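Local coordinates for cytokinesis protein 2 (Saccharomyces cerevisiae, PDB 4WPE) that forms a double ring that coincides with the septins, later a ring with medial actin, mediates the cytoskeletal rearrangements of cytokinesis and is represented here by its F-BAR domain, at residues A[82-85]-A[86-90]; A[101-104]-A[105-109]; A[253-256]-A[257-261]. All coordinates share one frame; numbering follows the deposited sequence.

Interaction 1 of 3, residues A[82-85]-A[86-90]; sequences FNVV and LSVEK
Ser87 and Val88 both reach back one helical turn to the same acceptor, Val84 O. The amide does so almost head-on, with Val88 N at 2.7 Å from Val84 O and lying nearly along the C=O axis. The hydroxyl comes from the flank: Ser87 OG stands 3.2 Å from Val84 O, tilted 22° from the carbonyl plane. What folds it back is a first torsion (chi1 87°) that sets OG between the backbone N and the carbonyl carbon of its own residue. Such a serine, returning to the previous turn, is a familiar helical device, here within helix 76-162 of the F-BAR domain. With an alanine here the hydroxyl is gone, and Val84 O would probably lose the donor that supplements the Val88 amide.

The closely packed side of the turn is the one buried between helices and the second subunit, where Val85, Val88 and Glu89 lie. Val84 CG1 meets Val88 CG2 at 4.0 Å, the two side chains passing each other at a slant, and Val85 CG1 comes within 4.4 Å of Glu89 CG beside the bond from Glu89 N to Val85 O. Buried Glu89 bends at chi2, and its OE1 makes salt bridges with Arg92 and with Arg47 of the second subunit. Toward solvent stand Asn83 and Ser87, both partly exposed, and exposed Lys90; Asn83 OD1 lies 4.1 Å from CD2 of Leu86.

Three helical surfaces surround this turn. Leu86 and Asn83 rest on Asp66 and Ile69 of helix 37-71; Val85 and Val88 pack on Leu255 and Met254 of helix 170-259; and Phe82 and Val85 lie against Met40 of the second subunit, which puts the turn at the dimer interface.

Interaction 2 of 3, residues A[101-104]-A[105-109]; sequences EILF and RQIYT
Phe104 and Tyr108 run alongside each other in the same direction, each with CG anti to the backbone N (chi1 -177° and 159°). Tyr108 CD2 sits over one face of the Phe104 ring, offset toward its rim, yet the planes meet at 32° and the centroids are 5.3 Å apart, an inclined pair that fits neither standard geometry. Phe104 O lies in the plane of the Tyr108 ring, at its edge.

The backbone underneath is a pi-type widening of helix 76-162: Tyr108 N bonds to Leu103 O, five residues back instead of four, at 2.9 Å, while the similar bond from Thr109 N to Phe104 O is weak and is joined by Thr109 OG1, 2.9 Å from Phe104 O.

Ile107 carries CG1 between its backbone N and carbonyl carbon, which turns the branch back along Leu103 until CD1 is 3.6 Å from Leu103 CD2. Both enter the interior of the F-BAR bundle, Leu103 meeting Ser48 and Ile107 Phe44 on helix 37-71, with Phe237 and Gln236, respectively, on helix 170-259. Arg105, extended from CG to NE, lays its guanidinium over Glu101 CB.

Chemically, the contact is divided: aliphatic groups pack on the buried side, whereas on the exposed side Glu101 OE2 and Arg105 NH2, 4.1 Å apart, stop beyond salt-bridge range and probably attract each other only loosely.

Interaction 3 of 3, residues A[253-256]-A[257-261]; sequences DMLT and NHLNS
Asp253 O receives Asn257 N at 2.8 Å, and from this bond onward the backbone records the last two turns or so of helix 170-259, a long helix of the F-BAR fold. The N-H...O angle there is 154°, and comparable bonds run from Leu259 N to Leu255 O and from Asn260 N to Thr256 O. Between them the pattern loosens: His258 N is shared by Met254 O and Leu255 O, and both bonds are weak. Beyond Leu259 the helix gives way to a loop.

Among the side chains, Leu259 CD1 reaches Leu255 CG at 4.1 Å, and its CG, anti to its own carbonyl carbon (chi1 -78°), comes close to Leu255 O. Leu255 is set between Val84 and Val85 of helix 76-162 and Ala238 of the second subunit. Leu259 packs on Leu234 of that subunit, and NE2 of its Gln231 hydrogen-bonds to Leu259 O, so the helix end takes part in the dimer. Thr256 belongs to the same interface, against Gln235 of the second subunit, with OG1 hydrogen-bonded to Met252 O. His258 lies against Thr81 and meets Phe262 ring to ring.

Exposed Asn257 folds its amide close to the Asp253 carbonyl without the angle for a hydrogen bond from ND2.

Besides the Asn260 bond, the loop is held at His258 O, to which Ser261 OG donates at 2.7 Å.

Overall arrangement
Along the chain the order is interaction 1, interaction 2, interaction 3. The first two share helix 76-162, with centres 28 Å apart and nearest atoms about 12 Å apart, while interaction 3 closes helix 170-259, the next long helix. That helix returns alongside the first, so interactions 1 and 3, remote in sequence, have centres 12 Å apart and touch: Val85 CG2 packs on Leu255 CD1 at 3.7 Å. Both also meet the second subunit, whereas interaction 2, 35 Å from interaction 3 between centres, does not. The set thus samples one elongated F-BAR helical bundle, with a distal region that meets the second subunit and a more central turn that packs on helices of its own chain.

Interaction 1 of 3, residues A[82-85]-A[86-90]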
ATOM      1  N   PHE A  82      15.664   5.807 -14.594  1.00 68.17           N
ATOM      2  CA  PHE A  82      14.316   5.313 -14.846  1.00 68.72           C
ATOM      3  C   PHE A  82      14.238   3.838 -14.484  1.00 75.58           C
ATOM      4  O   PHE A  82      13.186   3.340 -14.084  1.00 84.33           O
ATOM      5  CB  PHE A  82      13.908   5.519 -16.310  1.00 73.83           C
ATOM      6  CG  PHE A  82      13.361   6.892 -16.612  1.00 75.85           C
ATOM      7  CD1 PHE A  82      13.624   7.964 -15.777  1.00 75.07           C
ATOM      8  CD2 PHE A  82      12.571   7.101 -17.733  1.00 78.45           C
ATOM      9  CE1 PHE A  82      13.119   9.222 -16.060  1.00 74.39           C
ATOM     10  CE2 PHE A  82      12.062   8.357 -18.018  1.00 81.64           C
ATOM     11  CZ  PHE A  82      12.337   9.417 -17.181  1.00 78.28           C
ATOM     12  N   ASN A  83      15.362   3.142 -14.624  1.00 71.57           N
ATOM     13  CA  ASN A  83      15.414   1.715 -14.336  1.00 71.82           C
ATOM     14  C   ASN A  83      15.598   1.432 -12.847  1.00 68.06           C
ATOM     15  O   ASN A  83      15.185   0.382 -12.354  1.00 74.28           O
ATOM     16  CB  ASN A  83      16.532   1.051 -15.143  1.00 78.32           C
ATOM     17  CG  ASN A  83      16.183   0.911 -16.615  1.00 81.48           C
ATOM     18  OD1 ASN A  83      15.035   0.634 -16.971  1.00 83.37           O
ATOM     19  ND2 ASN A  83      17.173   1.102 -17.479  1.00 83.73           N
ATOM     20  N   VAL A  84      16.219   2.367 -12.133  1.00 63.81           N
ATOM     21  CA  VAL A  84      16.325   2.255 -10.681  1.00 61.10           C
ATOM     22  C   VAL A  84      14.936   2.385 -10.073  1.00 63.46           C
ATOM     23  O   VAL A  84      14.557   1.604  -9.202  1.00 62.47           O
ATOM     24  CB  VAL A  84      17.262   3.321 -10.080  1.00 61.34           C
ATOM     25  CG1 VAL A  84      17.071   3.416  -8.574  1.00 69.84           C
ATOM     26  CG2 VAL A  84      18.710   3.003 -10.413  1.00 62.87           C
ATOM     27  N   VAL A  85      14.177   3.369 -10.546  1.00 66.70           N
ATOM     28  CA  VAL A  85      12.788   3.535 -10.131  1.00 63.07           C
ATOM     29  C   VAL A  85      12.010   2.256 -10.404  1.00 64.42           C
ATOM     30  O   VAL A  85      11.234   1.794  -9.569  1.00 69.10           O
ATOM     31  CB  VAL A  85      12.107   4.711 -10.861  1.00 60.36           C
ATOM     32  CG1 VAL A  85      10.639   4.801 -10.477  1.00 44.28           C
ATOM     33  CG2 VAL A  85      12.818   6.017 -10.548  1.00 57.00           C
ATOM     34  N   LEU A  86      12.245   1.680 -11.578  1.00 70.25           N
ATOM     35  CA  LEU A  86      11.579   0.450 -11.978  1.00 65.26           C
ATOM     36  C   LEU A  86      11.924  -0.705 -11.047  1.00 61.74           C
ATOM     37  O   LEU A  86      11.044  -1.464 -10.641  1.00 64.07           O
ATOM     38  CB  LEU A  86      11.947   0.096 -13.418  1.00 63.28           C
ATOM     39  CG  LEU A  86      11.312  -1.166 -13.997  1.00 62.78           C
ATOM     40  CD1 LEU A  86       9.800  -1.108 -13.866  1.00 57.32           C
ATOM     41  CD2 LEU A  86      11.718  -1.326 -15.453  1.00 62.02           C
ATOM     42  N   SER A  87      13.201  -0.833 -10.702  1.00 63.71           N
ATOM     43  CA  SER A  87      13.648  -1.945  -9.865  1.00 67.74           C
ATOM     44  C   SER A  87      13.265  -1.741  -8.399  1.00 70.03           C
ATOM     45  O   SER A  87      12.921  -2.697  -7.700  1.00 71.39           O
ATOM     46  CB  SER A  87      15.162  -2.141  -9.995  1.00 63.99           C
ATOM     47  OG  SER A  87      15.871  -1.317  -9.087  1.00 65.38           O
ATOM     48  N   VAL A  88      13.327  -0.497  -7.938  1.00 68.71           N
ATOM     49  CA  VAL A  88      12.924  -0.163  -6.577  1.00 66.85           C
ATOM     50  C   VAL A  88      11.462  -0.523  -6.340  1.00 63.75           C
ATOM     51  O   VAL A  88      11.117  -1.129  -5.326  1.00 62.34           O
ATOM     52  CB  VAL A  88      13.137   1.339  -6.276  1.00 70.38           C
ATOM     53  CG1 VAL A  88      12.249   1.798  -5.124  1.00 77.07           C
ATOM     54  CG2 VAL A  88      14.603   1.623  -5.984  1.00 70.30           C
ATOM     55  N   GLU A  89      10.608  -0.167  -7.295  1.00 64.00           N
ATOM     56  CA  GLU A  89       9.171  -0.351  -7.137  1.00 62.18           C
ATOM     57  C   GLU A  89       8.740  -1.812  -7.228  1.00 57.55           C
ATOM     58  O   GLU A  89       7.796  -2.218  -6.556  1.00 64.91           O
ATOM     59  CB  GLU A  89       8.414   0.482  -8.175  1.00 66.35           C
ATOM     60  CG  GLU A  89       8.480   1.984  -7.926  1.00 72.94           C
ATOM     61  CD  GLU A  89       7.783   2.398  -6.640  1.00 81.16           C
ATOM     62  OE1 GLU A  89       6.540   2.525  -6.651  1.00 84.12           O
ATOM     63  OE2 GLU A  89       8.477   2.594  -5.619  1.00 84.51           O
ATOM     64  N   LYS A  90       9.418  -2.609  -8.049  1.00 62.20           N
ATOM     65  CA  LYS A  90       9.069  -4.024  -8.133  1.00 69.70           C
ATOM     66  C   LYS A  90       9.583  -4.763  -6.899  1.00 65.26           C
ATOM     67  O   LYS A  90       9.088  -5.839  -6.561  1.00 67.70           O
ATOM     68  CB  LYS A  90       9.616  -4.665  -9.413  1.00 72.17           C
ATOM     69  CG  LYS A  90      11.097  -4.476  -9.638  1.00 80.78           C
ATOM     70  CD  LYS A  90      11.592  -5.334 -10.792  1.00 91.03           C
ATOM     71  CE  LYS A  90      10.846  -5.023 -12.079  1.00 91.68           C
ATOM     72  NZ  LYS A  90      11.276  -5.913 -13.195  1.00 87.58           N
TER

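Interaction 2 of 3, residues A[101-104]-A[105-109]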
ATOM      1  N   GLU A 101       1.209 -12.760   2.125  1.00 73.28           N
ATOM      2  CA  GLU A 101       1.148 -14.201   2.337  1.00 68.59           C
ATOM      3  C   GLU A 101       1.394 -14.572   3.801  1.00 67.62           C
ATOM      4  O   GLU A 101       0.740 -15.466   4.333  1.00 54.35           O
ATOM      5  CB  GLU A 101       2.151 -14.915   1.424  1.00 63.34           C
ATOM      6  CG  GLU A 101       1.994 -14.546  -0.047  1.00 80.10           C
ATOM      7  CD  GLU A 101       3.048 -15.182  -0.939  1.00 94.10           C
ATOM      8  OE1 GLU A 101       4.088 -15.631  -0.409  1.00100.49           O
ATOM      9  OE2 GLU A 101       2.841 -15.219  -2.171  1.00 91.91           O
ATOM     10  N   ILE A 102       2.328 -13.886   4.454  1.00 67.14           N
ATOM     11  CA  ILE A 102       2.578 -14.118   5.875  1.00 61.80           C
ATOM     12  C   ILE A 102       1.319 -13.817   6.681  1.00 70.16           C
ATOM     13  O   ILE A 102       0.980 -14.527   7.630  1.00 76.11           O
ATOM     14  CB  ILE A 102       3.735 -13.250   6.408  1.00 61.08           C
ATOM     15  CG1 ILE A 102       5.056 -13.657   5.761  1.00 62.92           C
ATOM     16  CG2 ILE A 102       3.848 -13.370   7.924  1.00 61.07           C
ATOM     17  CD1 ILE A 102       6.220 -12.776   6.164  1.00 62.47           C
ATOM     18  N   LEU A 103       0.618 -12.762   6.285  1.00 72.80           N
ATOM     19  CA  LEU A 103      -0.581 -12.344   6.992  1.00 65.97           C
ATOM     20  C   LEU A 103      -1.696 -13.381   6.870  1.00 62.28           C
ATOM     21  O   LEU A 103      -2.347 -13.710   7.854  1.00 61.00           O
ATOM     22  CB  LEU A 103      -1.061 -10.981   6.483  1.00 66.95           C
ATOM     23  CG  LEU A 103      -0.240  -9.778   6.963  1.00 66.94           C
ATOM     24  CD1 LEU A 103      -0.500  -8.553   6.100  1.00 73.48           C
ATOM     25  CD2 LEU A 103      -0.523  -9.467   8.422  1.00 65.03           C
ATOM     26  N   PHE A 104      -1.907 -13.914   5.673  1.00 65.97           N
ATOM     27  CA  PHE A 104      -3.047 -14.797   5.462  1.00 69.99           C
ATOM     28  C   PHE A 104      -2.906 -16.153   6.152  1.00 73.61           C
ATOM     29  O   PHE A 104      -3.886 -16.694   6.665  1.00 68.88           O
ATOM     30  CB  PHE A 104      -3.294 -15.017   3.969  1.00 72.51           C
ATOM     31  CG  PHE A 104      -4.505 -15.857   3.681  1.00 81.57           C
ATOM     32  CD1 PHE A 104      -5.773 -15.295   3.701  1.00 85.59           C
ATOM     33  CD2 PHE A 104      -4.381 -17.208   3.402  1.00 85.96           C
ATOM     34  CE1 PHE A 104      -6.893 -16.065   3.444  1.00 90.58           C
ATOM     35  CE2 PHE A 104      -5.496 -17.983   3.144  1.00 92.32           C
ATOM     36  CZ  PHE A 104      -6.754 -17.410   3.165  1.00 94.37           C
ATOM     37  N   ARG A 105      -1.698 -16.703   6.172  1.00 79.86           N
ATOM     38  CA  ARG A 105      -1.527 -18.089   6.602  1.00 84.87           C
ATOM     39  C   ARG A 105      -0.858 -18.249   7.963  1.00 88.49           C
ATOM     40  O   ARG A 105      -1.280 -19.081   8.764  1.00107.13           O
ATOM     41  CB  ARG A 105      -0.734 -18.864   5.549  1.00 89.44           C
ATOM     42  CG  ARG A 105      -0.739 -18.209   4.182  1.00 94.11           C
ATOM     43  CD  ARG A 105      -0.546 -19.218   3.067  1.00 99.40           C
ATOM     44  NE  ARG A 105      -0.539 -18.571   1.761  1.00107.70           N
ATOM     45  CZ  ARG A 105       0.534 -18.479   0.981  1.00118.14           C
ATOM     46  NH1 ARG A 105       1.687 -19.004   1.373  1.00126.48           N
ATOM     47  NH2 ARG A 105       0.453 -17.868  -0.193  1.00117.53           N
ATOM     48  N   GLN A 106       0.178 -17.469   8.239  1.00 73.27           N
ATOM     49  CA  GLN A 106       0.888 -17.640   9.502  1.00 77.68           C
ATOM     50  C   GLN A 106       0.211 -16.946  10.681  1.00 86.10           C
ATOM     51  O   GLN A 106       0.315 -17.413  11.816  1.00 79.95           O
ATOM     52  CB  GLN A 106       2.326 -17.146   9.383  1.00 71.15           C
ATOM     53  CG  GLN A 106       3.081 -17.726   8.210  1.00 83.07           C
ATOM     54  CD  GLN A 106       4.467 -17.142   8.093  1.00 93.76           C
ATOM     55  OE1 GLN A 106       5.014 -16.618   9.063  1.00100.73           O
ATOM     56  NE2 GLN A 106       5.043 -17.220   6.901  1.00 94.82           N
ATOM     57  N   ILE A 107      -0.477 -15.837  10.432  1.00 86.04           N
ATOM     58  CA  ILE A 107      -1.089 -15.123  11.543  1.00 85.52           C
ATOM     59  C   ILE A 107      -2.620 -15.104  11.475  1.00 81.64           C
ATOM     60  O   ILE A 107      -3.270 -15.192  12.507  1.00 86.06           O
ATOM     61  CB  ILE A 107      -0.532 -13.677  11.660  1.00 71.34           C
ATOM     62  CG1 ILE A 107      -0.769 -12.881  10.390  1.00 80.48           C
ATOM     63  CG2 ILE A 107       0.955 -13.697  11.949  1.00 72.53           C
ATOM     64  CD1 ILE A 107      -1.977 -12.006  10.444  1.00 96.67           C
ATOM     65  N   TYR A 108      -3.204 -15.008  10.283  1.00 71.67           N
ATOM     66  CA  TYR A 108      -4.665 -15.049  10.184  1.00 62.33           C
ATOM     67  C   TYR A 108      -5.195 -16.456  10.414  1.00 66.53           C
ATOM     68  O   TYR A 108      -6.082 -16.672  11.242  1.00 64.24           O
ATOM     69  CB  TYR A 108      -5.153 -14.544   8.824  1.00 55.56           C
ATOM     70  CG  TYR A 108      -6.550 -15.023   8.478  1.00 59.50           C
ATOM     71  CD1 TYR A 108      -7.667 -14.471   9.088  1.00 61.11           C
ATOM     72  CD2 TYR A 108      -6.748 -16.033   7.545  1.00 65.86           C
ATOM     73  CE1 TYR A 108      -8.943 -14.911   8.778  1.00 62.63           C
ATOM     74  CE2 TYR A 108      -8.017 -16.478   7.227  1.00 65.87           C
ATOM     75  CZ  TYR A 108      -9.111 -15.915   7.846  1.00 65.44           C
ATOM     76  OH  TYR A 108     -10.374 -16.359   7.528  1.00 67.14           O
ATOM     77  N   THR A 109      -4.651 -17.406   9.661  1.00 69.18           N
ATOM     78  CA  THR A 109      -5.084 -18.793   9.736  1.00 67.14           C
ATOM     79  C   THR A 109      -4.830 -19.381  11.121  1.00 66.16           C
ATOM     80  O   THR A 109      -5.702 -20.038  11.690  1.00 68.69           O
ATOM     81  CB  THR A 109      -4.376 -19.650   8.667  1.00 66.18           C
ATOM     82  OG1 THR A 109      -4.900 -19.324   7.374  1.00 68.75           O
ATOM     83  CG2 THR A 109      -4.581 -21.134   8.932  1.00 65.72           C
TER

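Interaction 3 of 3, residues A[253-256]-A[257-261]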
ATOM      1  N   ASP A 253      16.510   5.224  -0.486  1.00 69.50           N
ATOM      2  CA  ASP A 253      17.868   5.706  -0.273  1.00 76.20           C
ATOM      3  C   ASP A 253      18.662   5.519  -1.558  1.00 80.33           C
ATOM      4  O   ASP A 253      19.376   6.422  -1.988  1.00 78.31           O
ATOM      5  CB  ASP A 253      18.549   4.975   0.888  1.00 78.54           C
ATOM      6  CG  ASP A 253      18.203   5.571   2.241  1.00 80.31           C
ATOM      7  OD1 ASP A 253      17.936   6.791   2.311  1.00 76.56           O
ATOM      8  OD2 ASP A 253      18.206   4.820   3.238  1.00 83.12           O
HETATM    9  N   MSE A 254      18.522   4.344  -2.168  1.00 84.32           N
HETATM   10  CA  MSE A 254      19.166   4.047  -3.445  1.00 88.23           C
HETATM   11  C   MSE A 254      18.823   5.097  -4.493  1.00 84.10           C
HETATM   12  O   MSE A 254      19.707   5.645  -5.153  1.00 81.03           O
HETATM   13  CB  MSE A 254      18.748   2.668  -3.963  1.00 91.88           C
HETATM   14  CG  MSE A 254      19.340   1.485  -3.225  1.00 97.88           C
HETATM   15 SE   MSE A 254      19.563  -0.035  -4.427  1.00152.65          SE
HETATM   16  CE  MSE A 254      17.743  -0.159  -5.109  1.00 93.57           C
ATOM     17  N   LEU A 255      17.528   5.366  -4.635  1.00 79.60           N
ATOM     18  CA  LEU A 255      17.037   6.303  -5.637  1.00 76.90           C
ATOM     19  C   LEU A 255      17.573   7.704  -5.382  1.00 81.29           C
ATOM     20  O   LEU A 255      18.011   8.387  -6.305  1.00 83.35           O
ATOM     21  CB  LEU A 255      15.508   6.318  -5.654  1.00 67.84           C
ATOM     22  CG  LEU A 255      14.881   7.206  -6.728  1.00 64.02           C
ATOM     23  CD1 LEU A 255      15.433   6.845  -8.096  1.00 67.45           C
ATOM     24  CD2 LEU A 255      13.366   7.085  -6.713  1.00 61.27           C
ATOM     25  N   THR A 256      17.537   8.124  -4.123  1.00 80.07           N
ATOM     26  CA  THR A 256      18.099   9.409  -3.733  1.00 76.90           C
ATOM     27  C   THR A 256      19.604   9.472  -4.022  1.00 81.27           C
ATOM     28  O   THR A 256      20.091  10.463  -4.567  1.00 87.94           O
ATOM     29  CB  THR A 256      17.847   9.698  -2.238  1.00 73.83           C
ATOM     30  OG1 THR A 256      16.449   9.938  -2.023  1.00 75.57           O
ATOM     31  CG2 THR A 256      18.634  10.917  -1.786  1.00 72.92           C
ATOM     32  N   ASN A 257      20.326   8.407  -3.673  1.00 82.98           N
ATOM     33  CA  ASN A 257      21.786   8.370  -3.804  1.00 90.29           C
ATOM     34  C   ASN A 257      22.306   8.522  -5.227  1.00 96.49           C
ATOM     35  O   ASN A 257      23.440   8.963  -5.431  1.00105.69           O
ATOM     36  CB  ASN A 257      22.351   7.064  -3.221  1.00 95.63           C
ATOM     37  CG  ASN A 257      22.297   7.022  -1.715  1.00 98.84           C
ATOM     38  OD1 ASN A 257      22.429   8.049  -1.052  1.00 97.95           O
ATOM     39  ND2 ASN A 257      22.114   5.826  -1.161  1.00104.23           N
ATOM     40  N   HIS A 258      21.476   8.139  -6.194  1.00 89.87           N
ATOM     41  CA  HIS A 258      21.846   8.147  -7.605  1.00 85.13           C
ATOM     42  C   HIS A 258      21.275   9.332  -8.371  1.00 77.85           C
ATOM     43  O   HIS A 258      21.779   9.703  -9.439  1.00 82.99           O
ATOM     44  CB  HIS A 258      21.392   6.850  -8.275  1.00 87.39           C
ATOM     45  CG  HIS A 258      21.235   6.961  -9.755  1.00 99.19           C
ATOM     46  ND1 HIS A 258      22.299   6.794 -10.625  1.00 99.83           N
ATOM     47  CD2 HIS A 258      20.154   7.180 -10.542  1.00 99.89           C
ATOM     48  CE1 HIS A 258      21.887   6.937 -11.863  1.00100.22           C
ATOM     49  NE2 HIS A 258      20.576   7.168 -11.842  1.00 98.33           N
ATOM     50  N   LEU A 259      20.193   9.891  -7.841  1.00 72.77           N
ATOM     51  CA  LEU A 259      19.672  11.148  -8.353  1.00 74.07           C
ATOM     52  C   LEU A 259      20.669  12.260  -8.077  1.00 81.93           C
ATOM     53  O   LEU A 259      20.731  13.251  -8.807  1.00 84.88           O
ATOM     54  CB  LEU A 259      18.322  11.499  -7.724  1.00 73.65           C
ATOM     55  CG  LEU A 259      17.036  10.819  -8.183  1.00 69.97           C
ATOM     56  CD1 LEU A 259      15.897  11.112  -7.213  1.00 69.00           C
ATOM     57  CD2 LEU A 259      16.698  11.316  -9.576  1.00 63.88           C
ATOM     58  N   ASN A 260      21.439  12.089  -7.008  1.00 85.07           N
ATOM     59  CA  ASN A 260      22.451  13.063  -6.629  1.00 89.20           C
ATOM     60  C   ASN A 260      23.833  12.701  -7.171  1.00 83.07           C
ATOM     61  O   ASN A 260      24.810  13.393  -6.892  1.00 84.29           O
ATOM     62  CB  ASN A 260      22.515  13.209  -5.103  1.00 95.07           C
ATOM     63  CG  ASN A 260      21.318  13.956  -4.526  1.00 91.66           C
ATOM     64  OD1 ASN A 260      20.278  14.092  -5.170  1.00 83.60           O
ATOM     65  ND2 ASN A 260      21.468  14.448  -3.300  1.00 97.34           N
ATOM     66  N   SER A 261      23.914  11.622  -7.944  1.00 74.14           N
ATOM     67  CA  SER A 261      25.201  11.160  -8.461  1.00 73.06           C
ATOM     68  C   SER A 261      25.575  11.825  -9.783  1.00 81.09           C
ATOM     69  O   SER A 261      26.722  11.737 -10.228  1.00 77.98           O
ATOM     70  CB  SER A 261      25.198   9.640  -8.641  1.00 71.64           C
ATOM     71  OG  SER A 261      24.419   9.254  -9.760  1.00 68.28           O
TER